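Local structure of K Homology domain-containing protein (Pyrococcus horikoshii, 2E3U) at residues A[55-58]-A[59-62]; A[86-89]-A[90-93]; A[102-105]-A[106-110]. The protein probably binds RNA through its two KH domains, as expected of a Dim2p-type factor in the processing of pre-ribosomal RNA. All blocks are in the same frame, centred on the assembly; numbering follows the deposited sequence.

Contact 1. Residues A[55-58]-A[59-62]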
loop_
_atom_site.group_PDB
_atom_site.type_symbol
_atom_site.label_atom_id
_atom_site.label_comp_id
_atom_site.label_asym_id
_atom_site.label_seq_id
_atom_site.Cartn_x
_atom_site.Cartn_y
_atom_site.Cartn_z
ATOM N N THR A 55 -0.374 16.581 -5.564
ATOM C CA THR A 55 -0.682 15.356 -4.820
ATOM C C THR A 55 -0.324 15.537 -3.333
ATOM O O THR A 55 -1.187 15.342 -2.471
ATOM C CB THR A 55 0.003 14.116 -5.442
ATOM O OG1 THR A 55 -0.401 13.995 -6.813
ATOM C CG2 THR A 55 -0.330 12.821 -4.687
ATOM N N LYS A 56 0.929 15.918 -3.055
ATOM C CA LYS A 56 1.362 16.314 -1.702
ATOM C C LYS A 56 0.315 17.189 -1.005
ATOM O O LYS A 56 -0.095 16.879 0.120
ATOM C CB LYS A 56 2.691 17.088 -1.712
ATOM C CG LYS A 56 3.394 17.108 -0.312
ATOM C CD LYS A 56 4.550 18.122 -0.210
ATOM C CE LYS A 56 4.060 19.390 0.424
ATOM N NZ LYS A 56 5.150 20.166 0.981
ATOM N N LYS A 57 -0.102 18.263 -1.674
ATOM C CA LYS A 57 -1.127 19.159 -1.136
ATOM C C LYS A 57 -2.510 18.541 -0.993
ATOM O O LYS A 57 -3.289 18.974 -0.143
ATOM C CB LYS A 57 -1.244 20.444 -1.953
ATOM C CG LYS A 57 -0.223 21.475 -1.587
ATOM C CD LYS A 57 -0.642 22.340 -0.379
ATOM C CE LYS A 57 -0.001 23.742 -0.471
ATOM N NZ LYS A 57 -0.696 24.770 0.378
ATOM N N GLU A 58 -2.823 17.555 -1.828
ATOM C CA GLU A 58 -4.075 16.845 -1.683
ATOM C C GLU A 58 -4.071 15.997 -0.433
ATOM O O GLU A 58 -5.061 15.931 0.270
ATOM C CB GLU A 58 -4.403 15.985 -2.923
ATOM C CG GLU A 58 -5.529 16.514 -3.745
ATOM C CD GLU A 58 -6.857 16.492 -2.999
ATOM O OE1 GLU A 58 -6.983 15.711 -2.040
ATOM O OE2 GLU A 58 -7.775 17.251 -3.374
ATOM N N ILE A 59 -2.957 15.327 -0.172
ATOM C CA ILE A 59 -2.776 14.603 1.103
ATOM C C ILE A 59 -2.822 15.514 2.330
ATOM O O ILE A 59 -3.512 15.207 3.304
ATOM C CB ILE A 59 -1.487 13.719 1.124
ATOM C CG1 ILE A 59 -1.435 12.789 -0.099
ATOM C CG2 ILE A 59 -1.410 12.924 2.451
ATOM C CD1 ILE A 59 -0.002 12.295 -0.468
ATOM N N GLU A 60 -2.096 16.629 2.297
ATOM C CA GLU A 60 -2.190 17.612 3.374
ATOM C C GLU A 60 -3.612 18.088 3.679
ATOM O O GLU A 60 -3.988 18.204 4.850
ATOM C CB GLU A 60 -1.292 18.806 3.075
ATOM C CG GLU A 60 0.157 18.398 3.083
ATOM C CD GLU A 60 1.071 19.504 2.729
ATOM O OE1 GLU A 60 0.664 20.399 1.973
ATOM O OE2 GLU A 60 2.203 19.471 3.213
ATOM N N LYS A 61 -4.388 18.356 2.630
ATOM C CA LYS A 61 -5.733 18.893 2.757
ATOM C C LYS A 61 -6.722 17.849 3.329
ATOM O O LYS A 61 -7.532 18.161 4.203
ATOM C CB LYS A 61 -6.195 19.440 1.399
ATOM C CG LYS A 61 -7.711 19.624 1.252
ATOM C CD LYS A 61 -8.151 20.387 -0.000
ATOM C CE LYS A 61 -9.654 20.144 -0.224
ATOM N NZ LYS A 61 -10.342 21.184 -1.083
ATOM N N ARG A 62 -6.634 16.613 2.853
ATOM C CA ARG A 62 -7.516 15.538 3.303
ATOM C C ARG A 62 -7.250 14.998 4.718
ATOM O O ARG A 62 -8.145 14.445 5.361
ATOM C CB ARG A 62 -7.505 14.405 2.284
ATOM C CG ARG A 62 -7.946 14.817 0.876
ATOM C CD ARG A 62 -8.516 13.604 0.162
ATOM N NE ARG A 62 -8.471 13.729 -1.288
ATOM C CZ ARG A 62 -8.981 12.844 -2.137
ATOM N NH1 ARG A 62 -8.872 13.067 -3.453
ATOM N NH2 ARG A 62 -9.600 11.748 -1.677
#
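Glu-58 leaves the backbone with an unusual chi1 of -109° and then bends at chi2, which turns its carboxylate toward Arg-62 one helical turn on. Arg-62 sets CG anti to its own carbonyl carbon (chi1 -59°) and runs extended from there to NE. The result is a salt bridge between Glu-58 OE1 and Arg-62 NE at 2.6 Å. The N-H points nearly straight at the oxygen. OE1 lies at the guanidinium edge, close to its plane, and is met on its syn side but out of the carboxylate plane. The two flat groups are almost perpendicular, 86° apart, so this is a single-bond salt bridge through NE and not a two-pronged one. The CG of Arg-62 also rests against Glu-58 OE1, at 3.2 Å.

A second i to i+4 pair joins Lys-56 and Glu-60. Here the salt bridge is long, with Lys-56 NZ 3.8 Å from Glu-60 OE2. Both ends have stronger partners in the backbone of Ile-67: NZ bonds to its O and OE2 to its N. The other carboxylate oxygen, Glu-60 OE1, lies against the aliphatic chain of Lys-57, 3.3 Å from CD. The backbone carries regular i to i+4 helical bonds, such as Ile-59 N to Thr-55 O at 2.9 Å.

The charged pairs lie on an amphipathic KH-domain helix, 54-63, whose inner side carries Ile-59. This buried side chain packs on Ile-67 of strand 65-69 and on Ile-96 and Ile-100 of helix 87-101. Phe-110 makes a cation-pi contact with Arg-62 and also touches Glu-58 and Ile-59. Helix 54-63 thus packs against strand 65-69 and helix 87-101, with Phe-110 also lying against it.

Contact 2. Residues A[86-89]-A[90-93]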
loop_
_atom_site.group_PDB
_atom_site.type_symbol
_atom_site.label_atom_id
_atom_site.label_comp_id
_atom_site.label_asym_id
_atom_site.label_seq_id
_atom_site.Cartn_x
_atom_site.Cartn_y
_atom_site.Cartn_z
ATOM N N ASP A 86 -6.874 14.296 15.142
ATOM C CA ASP A 86 -6.499 13.390 16.222
ATOM C C ASP A 86 -5.238 12.665 15.753
ATOM O O ASP A 86 -4.831 12.838 14.605
ATOM C CB ASP A 86 -7.670 12.422 16.486
ATOM C CG ASP A 86 -8.026 11.598 15.251
ATOM O OD1 ASP A 86 -7.133 11.409 14.413
ATOM O OD2 ASP A 86 -9.164 11.145 15.085
ATOM N N PRO A 87 -4.563 11.916 16.647
ATOM C CA PRO A 87 -3.403 11.110 16.249
ATOM C C PRO A 87 -3.540 10.252 14.997
ATOM O O PRO A 87 -2.580 10.113 14.272
ATOM C CB PRO A 87 -3.144 10.261 17.502
ATOM C CG PRO A 87 -3.425 11.235 18.611
ATOM C CD PRO A 87 -4.726 11.901 18.118
ATOM N N LEU A 88 -4.720 9.698 14.747
ATOM C CA LEU A 88 -4.933 8.794 13.621
ATOM C C LEU A 88 -4.831 9.519 12.264
ATOM O O LEU A 88 -4.470 8.904 11.245
ATOM C CB LEU A 88 -6.300 8.100 13.757
ATOM C CG LEU A 88 -6.800 7.171 12.651
ATOM C CD1 LEU A 88 -5.962 5.898 12.639
ATOM C CD2 LEU A 88 -8.290 6.796 12.901
ATOM N N ALA A 89 -5.131 10.811 12.259
ATOM C CA ALA A 89 -4.963 11.590 11.054
ATOM C C ALA A 89 -3.521 11.596 10.552
ATOM O O ALA A 89 -3.284 11.478 9.359
ATOM C CB ALA A 89 -5.495 13.016 11.246
ATOM N N VAL A 90 -2.567 11.695 11.475
ATOM C CA VAL A 90 -1.139 11.619 11.151
ATOM C C VAL A 90 -0.739 10.222 10.662
ATOM O O VAL A 90 -0.018 10.092 9.672
ATOM C CB VAL A 90 -0.310 12.044 12.404
ATOM C CG1 VAL A 90 1.184 11.944 12.193
ATOM C CG2 VAL A 90 -0.676 13.485 12.821
ATOM N N TRP A 91 -1.163 9.176 11.389
ATOM C CA TRP A 91 -0.863 7.768 10.995
ATOM C C TRP A 91 -1.404 7.464 9.606
ATOM O O TRP A 91 -0.768 6.788 8.848
ATOM C CB TRP A 91 -1.438 6.736 12.006
ATOM C CG TRP A 91 -1.035 6.992 13.408
ATOM C CD1 TRP A 91 0.130 7.591 13.837
ATOM C CD2 TRP A 91 -1.767 6.641 14.589
ATOM N NE1 TRP A 91 0.161 7.638 15.204
ATOM C CE2 TRP A 91 -0.990 7.075 15.702
ATOM C CE3 TRP A 91 -3.002 6.010 14.820
ATOM C CZ2 TRP A 91 -1.425 6.918 17.042
ATOM C CZ3 TRP A 91 -3.453 5.869 16.146
ATOM C CH2 TRP A 91 -2.659 6.321 17.240
ATOM N N LYS A 92 -2.582 8.003 9.289
ATOM C CA LYS A 92 -3.211 7.771 8.020
ATOM C C LYS A 92 -2.492 8.478 6.888
ATOM O O LYS A 92 -2.326 7.908 5.799
ATOM C CB LYS A 92 -4.705 8.170 8.089
ATOM C CG LYS A 92 -5.631 7.051 8.677
ATOM C CD LYS A 92 -7.107 7.509 8.624
ATOM C CE LYS A 92 -8.083 6.432 9.067
ATOM N NZ LYS A 92 -7.805 5.069 8.498
ATOM N N ALA A 93 -2.081 9.727 7.123
ATOM C CA ALA A 93 -1.230 10.410 6.157
ATOM C C ALA A 93 0.090 9.662 5.968
ATOM O O ALA A 93 0.565 9.539 4.855
ATOM C CB ALA A 93 -0.969 11.882 6.559
#
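Leu-88 and Trp-91 meet in the first turns of helix 87-101, the long C-terminal helix of a type I KH fold. Asp-86 is its N-cap: OD1 accepts from Ala-89 N at 3.0 Å. The buried side is closely packed. Val-90 presses on Ile-78 and Ser-80 of strand 75-80, and Ala-93 packs beside it on Ile-78. On another side of the helix Lys-92 is buried as well. Its chain runs over Leu-88, with CE 3.9 Å from Leu-88 CD2. A bend at chi4 (-45°) turns NZ aside, and the ammonium bonds to Leu-112 O and Asn-114 O. A methionine in its place would probably leave these two carbonyl oxygens without their charged donor and weaken the tie between helix and loop.

The indole side is more exposed. There the Trp-91 ring folds back over the first turn. Pro-87 CB makes a CH-pi contact over the six-membered ring, 4.2 Å from its centroid. Two bonds to Pro-87 O, from Val-90 N and Trp-91 N, are weak. The same oxygen lies 3.5 Å above the indole plane, toward the rim. Leu-88 crosses the indole at about a right angle, with its CD1 3.7 Å from Trp-91 CE3.

Contact 3. Residues A[102-105]-A[106-110]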
loop_
_atom_site.group_PDB
_atom_site.type_symbol
_atom_site.label_atom_id
_atom_site.label_comp_id
_atom_site.label_asym_id
_atom_site.label_seq_id
_atom_site.Cartn_x
_atom_site.Cartn_y
_atom_site.Cartn_z
ATOM N N ARG A 102 5.267 2.324 -1.787
ATOM C CA ARG A 102 5.272 0.899 -2.127
ATOM C C ARG A 102 4.485 0.559 -3.415
ATOM O O ARG A 102 3.997 -0.576 -3.620
ATOM C CB ARG A 102 4.754 0.095 -0.927
ATOM C CG ARG A 102 5.708 0.086 0.254
ATOM C CD ARG A 102 6.915 -0.803 -0.065
ATOM N NE ARG A 102 8.064 -0.087 -0.591
ATOM C CZ ARG A 102 8.953 -0.595 -1.445
ATOM N NH1 ARG A 102 8.817 -1.823 -1.948
ATOM N NH2 ARG A 102 9.976 0.152 -1.831
ATOM N N GLY A 103 4.291 1.570 -4.246
ATOM C CA GLY A 103 3.749 1.330 -5.566
ATOM C C GLY A 103 2.278 1.581 -5.813
ATOM O O GLY A 103 1.858 1.447 -6.958
ATOM N N PHE A 104 1.490 1.941 -4.787
ATOM C CA PHE A 104 0.092 2.362 -5.032
ATOM C C PHE A 104 0.067 3.747 -5.692
ATOM O O PHE A 104 0.838 4.631 -5.299
ATOM C CB PHE A 104 -0.742 2.407 -3.719
ATOM C CG PHE A 104 -1.200 1.044 -3.222
ATOM C CD1 PHE A 104 -0.629 0.472 -2.084
ATOM C CD2 PHE A 104 -2.197 0.341 -3.883
ATOM C CE1 PHE A 104 -1.059 -0.770 -1.588
ATOM C CE2 PHE A 104 -2.614 -0.909 -3.438
ATOM C CZ PHE A 104 -2.042 -1.479 -2.278
ATOM N N SER A 105 -0.825 3.960 -6.658
ATOM C CA SER A 105 -1.109 5.322 -7.115
ATOM C C SER A 105 -1.682 6.067 -5.941
ATOM O O SER A 105 -2.181 5.427 -5.000
ATOM C CB SER A 105 -2.111 5.355 -8.288
ATOM O OG SER A 105 -3.453 5.137 -7.829
ATOM N N PRO A 106 -1.604 7.419 -5.958
ATOM C CA PRO A 106 -2.238 8.254 -4.939
ATOM C C PRO A 106 -3.747 8.054 -4.781
ATOM O O PRO A 106 -4.238 8.006 -3.627
ATOM C CB PRO A 106 -1.921 9.662 -5.415
ATOM C CG PRO A 106 -0.577 9.490 -6.115
ATOM C CD PRO A 106 -0.812 8.243 -6.899
ATOM N N GLU A 107 -4.468 7.947 -5.909
ATOM C CA GLU A 107 -5.917 7.665 -5.910
ATOM C C GLU A 107 -6.255 6.392 -5.129
ATOM O O GLU A 107 -7.245 6.354 -4.403
ATOM C CB GLU A 107 -6.472 7.540 -7.346
ATOM C CG GLU A 107 -6.237 8.798 -8.246
ATOM C CD GLU A 107 -7.260 9.920 -8.018
ATOM O OE1 GLU A 107 -7.560 10.205 -6.828
ATOM O OE2 GLU A 107 -7.753 10.527 -9.026
ATOM N N ARG A 108 -5.441 5.356 -5.325
ATOM C CA ARG A 108 -5.573 4.049 -4.663
ATOM C C ARG A 108 -5.137 4.076 -3.203
ATOM O O ARG A 108 -5.854 3.535 -2.365
ATOM C CB ARG A 108 -4.832 2.964 -5.449
ATOM C CG ARG A 108 -5.531 2.659 -6.835
ATOM C CD ARG A 108 -5.691 1.161 -7.077
ATOM N NE ARG A 108 -4.433 0.384 -6.993
ATOM C CZ ARG A 108 -4.391 -0.936 -6.781
ATOM N NH1 ARG A 108 -3.223 -1.589 -6.746
ATOM N NH2 ARG A 108 -5.521 -1.617 -6.615
ATOM N N ALA A 109 -3.997 4.729 -2.890
ATOM C CA ALA A 109 -3.592 4.991 -1.474
ATOM C C ALA A 109 -4.637 5.748 -0.634
ATOM O O ALA A 109 -4.781 5.483 0.573
ATOM C CB ALA A 109 -2.281 5.725 -1.426
ATOM N N PHE A 110 -5.362 6.702 -1.246
ATOM C CA PHE A 110 -6.415 7.460 -0.522
ATOM C C PHE A 110 -7.555 6.604 0.032
ATOM O O PHE A 110 -8.313 7.059 0.898
ATOM C CB PHE A 110 -7.030 8.567 -1.375
ATOM C CG PHE A 110 -6.202 9.821 -1.466
ATOM C CD1 PHE A 110 -5.650 10.400 -0.332
ATOM C CD2 PHE A 110 -6.037 10.456 -2.691
ATOM C CE1 PHE A 110 -4.892 11.562 -0.416
ATOM C CE2 PHE A 110 -5.282 11.645 -2.800
ATOM C CZ PHE A 110 -4.718 12.194 -1.660
HETATM O O HOH W 1 -2.105 1.426 -8.023
#
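A serine N-cap starts the short helix 106-109. Ser-105 OG accepts from Arg-108 N at 3.2 Å. Its chi1 of 77° places OG between the backbone N and the carbonyl carbon, from where it reaches the first turn. Ser-105 O takes Ala-109 N at 2.9 Å, nearly straight and in the carbonyl plane. Pro-106 follows the cap residue as the first residue of the helix.

The cap comes right after a Schellman motif that ends helix 87-101. Gly-103, with positive phi, is the C-prime residue: Phe-104 N bonds to Ala-99 O, and Gly-103 N to Ile-100 O. The chain turns here out of helix 87-101 and into helix 106-109, where Ala-109 packs back on Ile-96, Ala-99 and Ile-100.

The side chains of Phe-104 and Arg-108 cross at about a right angle. Phe-104 CE2 lies over one face of the guanidinium, 3.4 Å from Arg-108 NH1. The ring and guanidinium planes are 54° apart, so the two groups do not stack flat. Bends at chi2 and chi3 bring the arginine head back to the phenyl ring. Several partners hold it there. NH2 forms a salt bridge to Glu-155, and NH1 bonds to Val-162 O. Arg-108 NE gives its hydrogen to a water at 2.8 Å, and the same water accepts from Ser-105 N. Phe-104 is buried on Ala-170 and Ile-172 of strand 168-173.

The three contacts follow one another along the chain, in the order 1, 2, 3. Contacts 1 and 2 lie on helices 54-63 and 87-101 of the first KH domain, with centres about 13 Å apart. They meet where Ile-59 CG2 lies 4.3 Å from Ala-93 CB. Contact 3 follows the end of helix 87-101, about 17 Å from contact 2 between centres, and does not touch it. It does touch contact 1, centres about 13 Å apart: Thr-55 CG2 packs 3.6 Å from Pro-106 CB. Contact 3 also reaches strands 161-165 and 168-173 of the second three-stranded sheet. Its residues thus touch both the helices of the first KH domain and the sheet of the second.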